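Local structure of glutathione S-transferase (Lodderomyces elongisporus, 4IVF) at residues Leu30-Gln35 with Phe218-Lys223; Asn126-Ala131 with Asn141-Asp146; Arg149-Phe154 with Gly183-Leu188. The protein is a glutathione S-transferase homologue that binds two glutathione molecules per subunit and probably catalyses glutathione-dependent reactions. All coordinates share one frame; numbering follows the deposited sequence.

Contact 1 of 3, residues Leu30-Gln35 with Phe218-Lys223; sequences LDYEVQ and FEVPPK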
loop_
_atom_site.group_PDB
_atom_site.type_symbol
_atom_site.label_atom_id
_atom_site.label_comp_id
_atom_site.label_asym_id
_atom_site.label_seq_id
_atom_site.Cartn_x
_atom_site.Cartn_y
_atom_site.Cartn_z
ATOM N N LEU F 30 5.805 16.514 -16.684
ATOM C CA LEU F 30 7.080 16.756 -16.006
ATOM C C LEU F 30 8.280 16.176 -16.760
ATOM O O LEU F 30 8.222 15.064 -17.290
ATOM C CB LEU F 30 7.056 16.167 -14.594
ATOM C CG LEU F 30 6.141 16.798 -13.547
ATOM C CD1 LEU F 30 5.885 15.777 -12.449
ATOM C CD2 LEU F 30 6.754 18.078 -12.965
ATOM N N ASP F 31 9.365 16.939 -16.799
ATOM C CA ASP F 31 10.613 16.469 -17.383
ATOM C C ASP F 31 11.205 15.418 -16.468
ATOM O O ASP F 31 11.244 15.587 -15.249
ATOM C CB ASP F 31 11.624 17.611 -17.544
ATOM C CG ASP F 31 11.216 18.625 -18.606
ATOM O OD1 ASP F 31 10.492 18.256 -19.557
ATOM O OD2 ASP F 31 11.639 19.797 -18.492
ATOM N N TYR F 32 11.660 14.322 -17.055
ATOM C CA TYR F 32 12.329 13.305 -16.276
ATOM C C TYR F 32 13.294 12.493 -17.115
ATOM O O TYR F 32 13.194 12.459 -18.337
ATOM C CB TYR F 32 11.320 12.397 -15.585
ATOM C CG TYR F 32 10.509 11.501 -16.497
ATOM C CD1 TYR F 32 9.377 11.980 -17.152
ATOM C CD2 TYR F 32 10.857 10.163 -16.671
ATOM C CE1 TYR F 32 8.627 11.156 -17.970
ATOM C CE2 TYR F 32 10.113 9.329 -17.483
ATOM C CZ TYR F 32 9.000 9.829 -18.129
ATOM O OH TYR F 32 8.263 8.997 -18.936
ATOM N N GLU F 33 14.244 11.852 -16.447
ATOM C CA GLU F 33 15.203 11.001 -17.135
ATOM C C GLU F 33 15.188 9.607 -16.525
ATOM O O GLU F 33 15.024 9.446 -15.316
ATOM C CB GLU F 33 16.604 11.619 -17.123
ATOM C CG GLU F 33 17.070 12.109 -15.768
ATOM C CD GLU F 33 18.320 12.974 -15.868
ATOM O OE1 GLU F 33 18.725 13.299 -17.008
ATOM O OE2 GLU F 33 18.893 13.329 -14.811
ATOM N N VAL F 34 15.351 8.603 -17.376
ATOM C CA VAL F 34 15.138 7.224 -16.975
ATOM C C VAL F 34 16.449 6.455 -16.895
ATOM O O VAL F 34 17.327 6.622 -17.740
ATOM C CB VAL F 34 14.179 6.525 -17.962
ATOM C CG1 VAL F 34 14.156 5.019 -17.740
ATOM C CG2 VAL F 34 12.794 7.086 -17.820
ATOM N N GLN F 35 16.584 5.633 -15.860
ATOM C CA GLN F 35 17.658 4.657 -15.808
ATOM C C GLN F 35 17.036 3.291 -15.591
ATOM O O GLN F 35 16.422 3.046 -14.559
ATOM C CB GLN F 35 18.670 4.973 -14.692
ATOM C CG GLN F 35 19.723 3.885 -14.525
ATOM C CD GLN F 35 20.843 4.259 -13.548
ATOM O OE1 GLN F 35 21.198 5.433 -13.392
ATOM N NE2 GLN F 35 21.392 3.253 -12.880
ATOM N N PHE F 218 3.452 3.943 -21.107
ATOM C CA PHE F 218 3.558 2.504 -21.339
ATOM C C PHE F 218 4.748 2.139 -22.243
ATOM O O PHE F 218 5.137 0.983 -22.311
ATOM C CB PHE F 218 2.254 1.940 -21.911
ATOM C CG PHE F 218 1.242 1.561 -20.857
ATOM C CD1 PHE F 218 1.587 0.709 -19.817
ATOM C CD2 PHE F 218 -0.050 2.067 -20.906
ATOM C CE1 PHE F 218 0.666 0.373 -18.845
ATOM C CE2 PHE F 218 -0.989 1.723 -19.940
ATOM C CZ PHE F 218 -0.635 0.880 -18.914
ATOM N N GLU F 219 5.317 3.124 -22.928
ATOM C CA GLU F 219 6.509 2.901 -23.746
ATOM C C GLU F 219 7.792 3.305 -23.005
ATOM O O GLU F 219 8.850 3.453 -23.611
ATOM C CB GLU F 219 6.396 3.660 -25.069
ATOM C CG GLU F 219 5.163 3.299 -25.890
ATOM C CD GLU F 219 4.826 4.352 -26.947
ATOM O OE1 GLU F 219 5.525 5.389 -27.007
ATOM O OE2 GLU F 219 3.861 4.146 -27.718
ATOM N N VAL F 220 7.687 3.467 -21.690
ATOM C CA VAL F 220 8.800 3.921 -20.860
ATOM C C VAL F 220 9.089 2.958 -19.706
ATOM O O VAL F 220 8.292 2.841 -18.779
ATOM C CB VAL F 220 8.522 5.317 -20.265
ATOM C CG1 VAL F 220 9.618 5.704 -19.263
ATOM C CG2 VAL F 220 8.403 6.359 -21.377
ATOM N N PRO F 221 10.228 2.256 -19.762
ATOM C CA PRO F 221 11.145 2.198 -20.909
ATOM C C PRO F 221 10.556 1.363 -22.056
ATOM O O PRO F 221 9.597 0.624 -21.827
ATOM C CB PRO F 221 12.417 1.557 -20.322
ATOM C CG PRO F 221 11.991 0.880 -19.083
ATOM C CD PRO F 221 10.785 1.604 -18.563
ATOM N N PRO F 222 11.097 1.513 -23.278
ATOM C CA PRO F 222 10.524 0.913 -24.489
ATOM C C PRO F 222 10.354 -0.587 -24.416
ATOM O O PRO F 222 11.182 -1.281 -23.840
ATOM C CB PRO F 222 11.562 1.238 -25.566
ATOM C CG PRO F 222 12.251 2.441 -25.073
ATOM C CD PRO F 222 12.270 2.353 -23.583
ATOM N N LYS F 223 9.269 -1.079 -24.997
ATOM C CA LYS F 223 9.132 -2.504 -25.236
ATOM C C LYS F 223 10.099 -2.888 -26.356
ATOM O O LYS F 223 10.261 -2.153 -27.332
ATOM C CB LYS F 223 7.690 -2.849 -25.617
ATOM C CG LYS F 223 7.462 -4.330 -25.896
ATOM C CD LYS F 223 5.984 -4.647 -26.134
ATOM C CE LYS F 223 5.517 -4.223 -27.527
ATOM N NZ LYS F 223 4.040 -4.352 -27.650
#
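Tyr-32 and Val-220 meet head-on, and Val-34 reaches the same valine at a slant. This places an edge strand of the thioredoxin-like N-terminal domain against the loop that follows helix 212-217. Strand 32-36 closes a right-handed beta-alpha-beta unit, running parallel to strand 8-12 after helix 16-27. Tyr-32 and Val-34 stand two residues apart on it, with their CB atoms turned to the loop. The phenol arrives hydroxyl first: Tyr-32 OH lies 3.6 Å from Val-220 CG1 and 3.6 Å from Val-220 CG2, so the branched end straddles the oxygen. Val-220 CG1 also sits near the plane of the ring, at its edge, with Tyr-32 CE2 4.1 Å away; the valine therefore meets the end and edge of the phenol and covers neither face. With chi1 at 68°, CG of Tyr-32 sits between the backbone N and the carbonyl carbon, and the ring extends from there toward the loop. The carbonyl oxygen of Leu-30 lies in the ring plane, at another part of the edge. The polar need of the hydroxyl is met elsewhere, by a hydrogen bond with Glu-26 OE2 on helix 16-27, so its approach to the valine is purely van der Waals. No hydrogen bond joins the two segments, and they bury only 136 Å² together. The backbones stay well apart, their nearest CA atoms, those of Val-34 and Pro-221, being 7.5 Å distant. The peptide bond before Pro-221 is cis, and the proline packs on Thr-12 and Pro-14. In Val-220, CG1 is anti to the backbone N (chi1 173°); this one methyl touches both strand residues, reaching Val-34 CG2 at 3.8 Å.

Contact 2 of 3, residues Asn126-Ala131 with Asn141-Asp146; sequences NHFVFA and NRYITD. With GSH (glutathione), chain I.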
loop_
_atom_site.group_PDB
_atom_site.type_symbol
_atom_site.label_atom_id
_atom_site.label_comp_id
_atom_site.label_asym_id
_atom_site.label_seq_id
_atom_site.Cartn_x
_atom_site.Cartn_y
_atom_site.Cartn_z
ATOM N N ASN F 126 1.238 -13.909 -11.106
ATOM C CA ASN F 126 2.242 -13.815 -12.145
ATOM C C ASN F 126 3.426 -14.703 -11.788
ATOM O O ASN F 126 3.973 -15.400 -12.646
ATOM C CB ASN F 126 2.700 -12.370 -12.318
ATOM C CG ASN F 126 1.790 -11.572 -13.232
ATOM O OD1 ASN F 126 0.790 -12.085 -13.733
ATOM N ND2 ASN F 126 2.127 -10.299 -13.442
ATOM N N HIS F 127 3.805 -14.696 -10.515
ATOM C CA HIS F 127 4.897 -15.561 -10.092
ATOM C C HIS F 127 4.583 -17.040 -10.315
ATOM O O HIS F 127 5.402 -17.769 -10.846
ATOM C CB HIS F 127 5.296 -15.340 -8.633
ATOM C CG HIS F 127 6.226 -16.395 -8.123
ATOM N ND1 HIS F 127 7.573 -16.399 -8.414
ATOM C CD2 HIS F 127 5.993 -17.513 -7.393
ATOM C CE1 HIS F 127 8.136 -17.461 -7.865
ATOM N NE2 HIS F 127 7.202 -18.149 -7.232
ATOM N N PHE F 128 3.392 -17.479 -9.920
ATOM C CA PHE F 128 3.063 -18.903 -9.991
ATOM C C PHE F 128 2.878 -19.415 -11.410
ATOM O O PHE F 128 3.017 -20.607 -11.680
ATOM C CB PHE F 128 1.873 -19.251 -9.095
ATOM C CG PHE F 128 2.251 -19.388 -7.648
ATOM C CD1 PHE F 128 2.783 -20.579 -7.167
ATOM C CD2 PHE F 128 2.124 -18.319 -6.775
ATOM C CE1 PHE F 128 3.156 -20.711 -5.844
ATOM C CE2 PHE F 128 2.500 -18.441 -5.443
ATOM C CZ PHE F 128 3.017 -19.646 -4.978
ATOM N N VAL F 129 2.612 -18.494 -12.321
ATOM C CA VAL F 129 2.365 -18.850 -13.700
ATOM C C VAL F 129 3.637 -18.765 -14.540
ATOM O O VAL F 129 3.897 -19.646 -15.351
ATOM C CB VAL F 129 1.258 -17.945 -14.313
ATOM C CG1 VAL F 129 1.285 -18.020 -15.829
ATOM C CG2 VAL F 129 -0.116 -18.340 -13.772
ATOM N N PHE F 130 4.421 -17.707 -14.346
ATOM C CA PHE F 130 5.559 -17.416 -15.224
ATOM C C PHE F 130 6.938 -17.678 -14.635
ATOM O O PHE F 130 7.861 -17.944 -15.382
ATOM C CB PHE F 130 5.539 -15.966 -15.691
ATOM C CG PHE F 130 4.286 -15.581 -16.393
ATOM C CD1 PHE F 130 4.017 -16.064 -17.659
ATOM C CD2 PHE F 130 3.371 -14.734 -15.785
ATOM C CE1 PHE F 130 2.859 -15.719 -18.315
ATOM C CE2 PHE F 130 2.202 -14.383 -16.439
ATOM C CZ PHE F 130 1.946 -14.878 -17.708
ATOM N N ALA F 131 7.078 -17.589 -13.313
ATOM C CA ALA F 131 8.400 -17.549 -12.680
ATOM C C ALA F 131 8.747 -18.753 -11.806
ATOM O O ALA F 131 9.916 -19.094 -11.670
ATOM C CB ALA F 131 8.555 -16.265 -11.871
ATOM N N ASN F 141 -4.163 -21.301 -8.731
ATOM C CA ASN F 141 -5.594 -21.128 -8.525
ATOM C C ASN F 141 -5.895 -20.066 -7.481
ATOM O O ASN F 141 -6.779 -19.234 -7.685
ATOM C CB ASN F 141 -6.267 -22.448 -8.115
ATOM C CG ASN F 141 -6.212 -23.499 -9.205
ATOM O OD1 ASN F 141 -6.110 -23.182 -10.389
ATOM N ND2 ASN F 141 -6.289 -24.766 -8.804
ATOM N N ARG F 142 -5.157 -20.084 -6.371
ATOM C CA ARG F 142 -5.405 -19.132 -5.282
ATOM C C ARG F 142 -5.312 -17.679 -5.745
ATOM O O ARG F 142 -6.204 -16.879 -5.470
ATOM C CB ARG F 142 -4.467 -19.371 -4.098
ATOM C CG ARG F 142 -4.577 -18.327 -2.989
ATOM C CD ARG F 142 -3.863 -18.782 -1.712
ATOM N NE ARG F 142 -3.659 -17.684 -0.778
ATOM C CZ ARG F 142 -4.580 -17.239 0.075
ATOM N NH1 ARG F 142 -5.783 -17.797 0.124
ATOM N NH2 ARG F 142 -4.298 -16.228 0.875
ATOM N N TYR F 143 -4.256 -17.360 -6.486
ATOM C CA TYR F 143 -3.989 -15.975 -6.870
ATOM C C TYR F 143 -4.726 -15.478 -8.117
ATOM O O TYR F 143 -5.080 -14.306 -8.211
ATOM C CB TYR F 143 -2.474 -15.713 -6.911
ATOM C CG TYR F 143 -1.901 -15.950 -5.540
ATOM C CD1 TYR F 143 -2.247 -15.119 -4.488
ATOM C CD2 TYR F 143 -1.068 -17.034 -5.274
ATOM C CE1 TYR F 143 -1.767 -15.332 -3.215
ATOM C CE2 TYR F 143 -0.589 -17.255 -3.995
ATOM C CZ TYR F 143 -0.947 -16.396 -2.970
ATOM O OH TYR F 143 -0.494 -16.586 -1.687
ATOM N N ILE F 144 -4.963 -16.367 -9.069
ATOM C CA ILE F 144 -5.837 -16.035 -10.172
ATOM C C ILE F 144 -7.248 -15.692 -9.636
ATOM O O ILE F 144 -7.840 -14.691 -10.037
ATOM C CB ILE F 144 -5.925 -17.198 -11.166
ATOM C CG1 ILE F 144 -4.604 -17.353 -11.916
ATOM C CG2 ILE F 144 -7.076 -16.987 -12.136
ATOM C CD1 ILE F 144 -4.253 -16.181 -12.789
ATOM N N THR F 145 -7.755 -16.522 -8.725
ATOM C CA THR F 145 -9.084 -16.342 -8.145
ATOM C C THR F 145 -9.176 -15.053 -7.326
ATOM O O THR F 145 -10.146 -14.298 -7.434
ATOM C CB THR F 145 -9.488 -17.530 -7.254
ATOM O OG1 THR F 145 -9.659 -18.697 -8.061
ATOM C CG2 THR F 145 -10.794 -17.241 -6.557
ATOM N N ASP F 146 -8.160 -14.793 -6.515
ATOM C CA ASP F 146 -8.175 -13.577 -5.719
ATOM C C ASP F 146 -7.946 -12.341 -6.596
ATOM O O ASP F 146 -8.471 -11.265 -6.313
ATOM C CB ASP F 146 -7.180 -13.649 -4.561
ATOM C CG ASP F 146 -7.519 -12.664 -3.449
ATOM O OD1 ASP F 146 -8.704 -12.592 -3.057
ATOM O OD2 ASP F 146 -6.609 -11.952 -2.981
HETATM N N1 GSH I . -9.267 -14.108 2.636
HETATM C CA1 GSH I . -8.081 -14.368 3.406
HETATM C C1 GSH I . -7.355 -15.486 2.804
HETATM O O11 GSH I . -6.180 -15.757 3.143
HETATM O O12 GSH I . -7.919 -16.177 1.935
HETATM C CB1 GSH I . -8.460 -14.672 4.850
HETATM C CG1 GSH I . -7.298 -14.483 5.747
HETATM C CD1 GSH I . -6.993 -13.007 5.914
HETATM O OE1 GSH I . -7.859 -12.151 5.695
HETATM N N2 GSH I . -5.617 -12.596 6.349
HETATM C CA2 GSH I . -5.257 -11.201 6.533
HETATM C C2 GSH I . -4.223 -10.808 5.514
HETATM O O2 GSH I . -3.505 -11.658 4.992
HETATM C CB2 GSH I . -4.667 -11.047 7.859
HETATM S SG2 GSH I . -5.840 -11.537 9.079
HETATM N N3 GSH I . -4.052 -9.427 5.125
HETATM C CA3 GSH I . -3.039 -9.137 4.127
HETATM C C3 GSH I . -2.693 -7.702 4.139
HETATM O O31 GSH I . -2.569 -7.094 5.229
HETATM O O32 GSH I . -2.520 -7.107 3.041
#
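Phe-128 and Tyr-143 mark the nearest approach of the two helix backbones, their CA atoms 8.2 Å apart, the first of them, helix 102-131, widening into a pi-type turn at 127-131. Both CB atoms point across the gap, and the rings meet along their CD2-CE2 sides, closest at Phe-128 CE2 to Tyr-143 CE2, 3.6 Å. The planes are inclined by only 17°, yet the centroids lie 5.6 Å apart, so the rings are slid past one another and barely overlap. His-127 CD2 lies over one face of the phenylalanine, and Arg-142 CG sits 4.0 Å above one face of the Tyr-143 ring. These are the consecutive helices 102-131 and 137-159 of the all-helical GST C-terminal domain, here at the dimer interface: Phe-128 and Tyr-143 also pack on Tyr-143 and Phe-128 of the second subunit, and Gln-124 OE1 of that subunit is hydrogen-bonded to both Tyr-143 OH and Arg-142 NH2. Arg-142, extended from CG to NE, carries its guanidinium to a glutathione carboxylate. Arg-142 NH1 donates to glutathione O12 at 3.2 Å (N-H...O 165°) and Arg-142 NH2 to glutathione O11 at 3.0 Å (161°). The same glutathione is held by Asn-17 and Arg-57 of the second subunit.

Contact 3 of 3, residues Arg149-Phe154 with Gly183-Leu188; sequences RIYGVF and GWAYRL. With GSH (glutathione), chain T.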
loop_
_atom_site.group_PDB
_atom_site.type_symbol
_atom_site.label_atom_id
_atom_site.label_comp_id
_atom_site.label_asym_id
_atom_site.label_seq_id
_atom_site.Cartn_x
_atom_site.Cartn_y
_atom_site.Cartn_z
ATOM N N ARG F 149 -11.243 -11.490 -7.776
ATOM C CA ARG F 149 -12.003 -10.901 -6.687
ATOM C C ARG F 149 -11.776 -9.384 -6.653
ATOM O O ARG F 149 -12.730 -8.606 -6.573
ATOM C CB ARG F 149 -11.610 -11.515 -5.337
ATOM C CG ARG F 149 -12.520 -11.053 -4.190
ATOM C CD ARG F 149 -11.945 -11.340 -2.795
ATOM N NE ARG F 149 -10.760 -10.539 -2.488
ATOM C CZ ARG F 149 -10.793 -9.292 -2.016
ATOM N NH1 ARG F 149 -11.955 -8.676 -1.798
ATOM N NH2 ARG F 149 -9.664 -8.646 -1.783
ATOM N N ILE F 150 -10.508 -8.985 -6.741
ATOM C CA ILE F 150 -10.103 -7.592 -6.588
ATOM C C ILE F 150 -10.594 -6.673 -7.719
ATOM O O ILE F 150 -10.971 -5.530 -7.487
ATOM C CB ILE F 150 -8.569 -7.488 -6.407
ATOM C CG1 ILE F 150 -8.181 -7.989 -5.021
ATOM C CG2 ILE F 150 -8.092 -6.056 -6.560
ATOM C CD1 ILE F 150 -6.723 -8.292 -4.889
ATOM N N TYR F 151 -10.596 -7.185 -8.941
ATOM C CA TYR F 151 -11.119 -6.439 -10.060
ATOM C C TYR F 151 -12.632 -6.315 -9.968
ATOM O O TYR F 151 -13.204 -5.311 -10.394
ATOM C CB TYR F 151 -10.668 -7.057 -11.379
ATOM C CG TYR F 151 -9.245 -6.654 -11.698
ATOM C CD1 TYR F 151 -8.176 -7.475 -11.370
ATOM C CD2 TYR F 151 -8.969 -5.424 -12.278
ATOM C CE1 TYR F 151 -6.875 -7.093 -11.631
ATOM C CE2 TYR F 151 -7.670 -5.035 -12.543
ATOM C CZ TYR F 151 -6.629 -5.879 -12.224
ATOM O OH TYR F 151 -5.337 -5.504 -12.497
ATOM N N GLY F 152 -13.265 -7.327 -9.386
ATOM C CA GLY F 152 -14.683 -7.268 -9.090
ATOM C C GLY F 152 -14.996 -6.144 -8.120
ATOM O O GLY F 152 -16.019 -5.479 -8.235
ATOM N N VAL F 153 -14.105 -5.924 -7.163
ATOM C CA VAL F 153 -14.289 -4.857 -6.189
ATOM C C VAL F 153 -14.141 -3.504 -6.878
ATOM O O VAL F 153 -14.976 -2.611 -6.705
ATOM C CB VAL F 153 -13.271 -4.957 -5.031
ATOM C CG1 VAL F 153 -13.407 -3.759 -4.092
ATOM C CG2 VAL F 153 -13.447 -6.265 -4.278
ATOM N N PHE F 154 -13.081 -3.359 -7.669
ATOM C CA PHE F 154 -12.911 -2.153 -8.478
ATOM C C PHE F 154 -14.098 -1.895 -9.429
ATOM O O PHE F 154 -14.404 -0.742 -9.743
ATOM C CB PHE F 154 -11.603 -2.202 -9.266
ATOM C CG PHE F 154 -10.380 -1.829 -8.461
ATOM C CD1 PHE F 154 -10.209 -0.526 -7.982
ATOM C CD2 PHE F 154 -9.374 -2.768 -8.220
ATOM C CE1 PHE F 154 -9.058 -0.172 -7.250
ATOM C CE2 PHE F 154 -8.220 -2.432 -7.492
ATOM C CZ PHE F 154 -8.057 -1.134 -7.006
ATOM N N GLY F 183 -1.577 0.475 -14.295
ATOM C CA GLY F 183 -0.316 -0.200 -14.543
ATOM C C GLY F 183 -0.499 -1.708 -14.549
ATOM O O GLY F 183 0.042 -2.385 -15.411
ATOM N N TRP F 184 -1.283 -2.215 -13.595
ATOM C CA TRP F 184 -1.514 -3.646 -13.413
ATOM C C TRP F 184 -2.629 -4.215 -14.274
ATOM O O TRP F 184 -2.597 -5.399 -14.637
ATOM C CB TRP F 184 -1.796 -3.956 -11.945
ATOM C CG TRP F 184 -0.530 -4.068 -11.134
ATOM C CD1 TRP F 184 0.096 -3.074 -10.441
ATOM C CD2 TRP F 184 0.262 -5.246 -10.955
ATOM N NE1 TRP F 184 1.239 -3.561 -9.837
ATOM C CE2 TRP F 184 1.361 -4.893 -10.137
ATOM C CE3 TRP F 184 0.143 -6.572 -11.394
ATOM C CZ2 TRP F 184 2.335 -5.818 -9.750
ATOM C CZ3 TRP F 184 1.123 -7.496 -11.014
ATOM C CH2 TRP F 184 2.204 -7.111 -10.203
ATOM N N ALA F 185 -3.622 -3.382 -14.582
ATOM C CA ALA F 185 -4.707 -3.787 -15.476
ATOM C C ALA F 185 -4.108 -4.134 -16.838
ATOM O O ALA F 185 -4.561 -5.041 -17.530
ATOM C CB ALA F 185 -5.731 -2.663 -15.614
ATOM N N TYR F 186 -3.071 -3.394 -17.200
ATOM C CA TYR F 186 -2.350 -3.606 -18.435
ATOM C C TYR F 186 -1.789 -5.033 -18.523
ATOM O O TYR F 186 -1.608 -5.565 -19.616
ATOM C CB TYR F 186 -1.229 -2.575 -18.518
ATOM C CG TYR F 186 -0.430 -2.619 -19.784
ATOM C CD1 TYR F 186 -0.929 -2.080 -20.958
ATOM C CD2 TYR F 186 0.836 -3.189 -19.806
ATOM C CE1 TYR F 186 -0.192 -2.120 -22.128
ATOM C CE2 TYR F 186 1.580 -3.228 -20.970
ATOM C CZ TYR F 186 1.065 -2.694 -22.124
ATOM O OH TYR F 186 1.809 -2.738 -23.282
ATOM N N ARG F 187 -1.544 -5.654 -17.369
ATOM C CA ARG F 187 -0.912 -6.972 -17.320
ATOM C C ARG F 187 -1.895 -8.156 -17.295
ATOM O O ARG F 187 -1.466 -9.317 -17.320
ATOM C CB ARG F 187 0.021 -7.063 -16.112
ATOM C CG ARG F 187 1.425 -6.528 -16.340
ATOM C CD ARG F 187 2.273 -7.560 -17.051
ATOM N NE ARG F 187 3.689 -7.244 -16.944
ATOM C CZ ARG F 187 4.343 -6.448 -17.782
ATOM N NH1 ARG F 187 3.708 -5.871 -18.798
ATOM N NH2 ARG F 187 5.640 -6.231 -17.602
ATOM N N LEU F 188 -3.196 -7.867 -17.246
ATOM C CA LEU F 188 -4.211 -8.917 -17.198
ATOM C C LEU F 188 -4.190 -9.800 -18.436
ATOM O O LEU F 188 -4.488 -10.991 -18.368
ATOM C CB LEU F 188 -5.612 -8.318 -17.012
ATOM C CG LEU F 188 -5.996 -7.853 -15.594
ATOM C CD1 LEU F 188 -7.415 -7.243 -15.549
ATOM C CD2 LEU F 188 -5.885 -9.002 -14.598
HETATM N N1 GSH T . 10.757 -10.744 -5.925
HETATM C CA1 GSH T . 9.773 -11.182 -6.884
HETATM C C1 GSH T . 9.419 -12.586 -6.632
HETATM O O11 GSH T . 9.881 -13.174 -5.628
HETATM O O12 GSH T . 8.644 -13.194 -7.402
HETATM C CB1 GSH T . 10.241 -10.946 -8.324
HETATM C CG1 GSH T . 9.089 -10.640 -9.209
HETATM C CD1 GSH T . 8.492 -9.255 -8.953
HETATM O OE1 GSH T . 9.155 -8.348 -8.426
HETATM N N2 GSH T . 7.066 -8.952 -9.346
HETATM C CA2 GSH T . 6.508 -7.633 -9.091
HETATM C C2 GSH T . 5.468 -7.727 -8.009
HETATM O O2 GSH T . 4.809 -8.751 -7.886
HETATM C CB2 GSH T . 5.854 -7.126 -10.295
HETATM S SG2 GSH T . 6.963 -7.141 -11.659
HETATM N N3 GSH T . 5.220 -6.611 -7.113
HETATM C CA3 GSH T . 4.201 -6.751 -6.093
HETATM C C3 GSH T . 3.542 -5.455 -5.838
HETATM O O31 GSH T . 3.454 -4.580 -6.736
HETATM O O32 GSH T . 3.072 -5.232 -4.688
#
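Leu-188 lays its CD1 methyl over the ring of Tyr-151, and this is the dense part of the contact. CD1 stands 3.8 Å from the ring centroid, 15° off the normal, a CH-pi contact over the face. The other branch reaches the rim, with Leu-188 CD2 3.7 Å from Tyr-151 CE1, so the forked end spans part of the phenol. Helix 137-159 supplies the tyrosine, and the leucine is the last residue of a type I turn, Ala-185 to Leu-188. Within the helical GST C-terminal domain the ring is also met by Trp-198, at about 25° between planes. Toward the hydroxyl the fit is slacker. Tyr-151 OH is 3.4 Å from Ala-185 N, but the angle is too poor for a hydrogen bond, and the methyl of Ala-185 only grazes the ring, its CB 4.3 Å from Tyr-151 CE2. The CB of Trp-184 is turned to the tyrosine, but its indole runs off to a bound glutathione: chi1 of -82° sets CG beside the backbone N, with Trp-184 CZ2 3.4 Å from glutathione O31 and Trp-184 CH2 3.7 Å from glutathione CB2. Its NE1 is hydrogen-bonded to Asn-17 OD1, while Asn-17 ND2 bonds that glutathione. Polar linkage between the two segments is therefore indirect: Gln-122 joins Tyr-151 OH through OE1 and Trp-184 O through NE2, and the direct contact between tyrosine and leucine is apolar, a CH-pi and van der Waals contact.

Overall arrangement
From the N terminus, the chain forms the beta-alpha-beta start of the thioredoxin-like domain, and its strand 32-36 is met by the loop 218-223 near the other end. Contact 1 thus closes a loop of 182 intervening residues and ties the N-terminal domain to the end of the helical one. Contacts 2 and 3 are nested inside it, in series. Contact 2 closes first, over nine residues between helices 102-131 and 137-159; contact 3 then closes a loop of 28 residues, joining helix 137-159 to residues 183-188. They touch through Asn-126 and Trp-184, and both reach the second subunit. Phe-218, stacked on Tyr-186, links contacts 1 and 3, whereas contacts 1 and 2 do not touch.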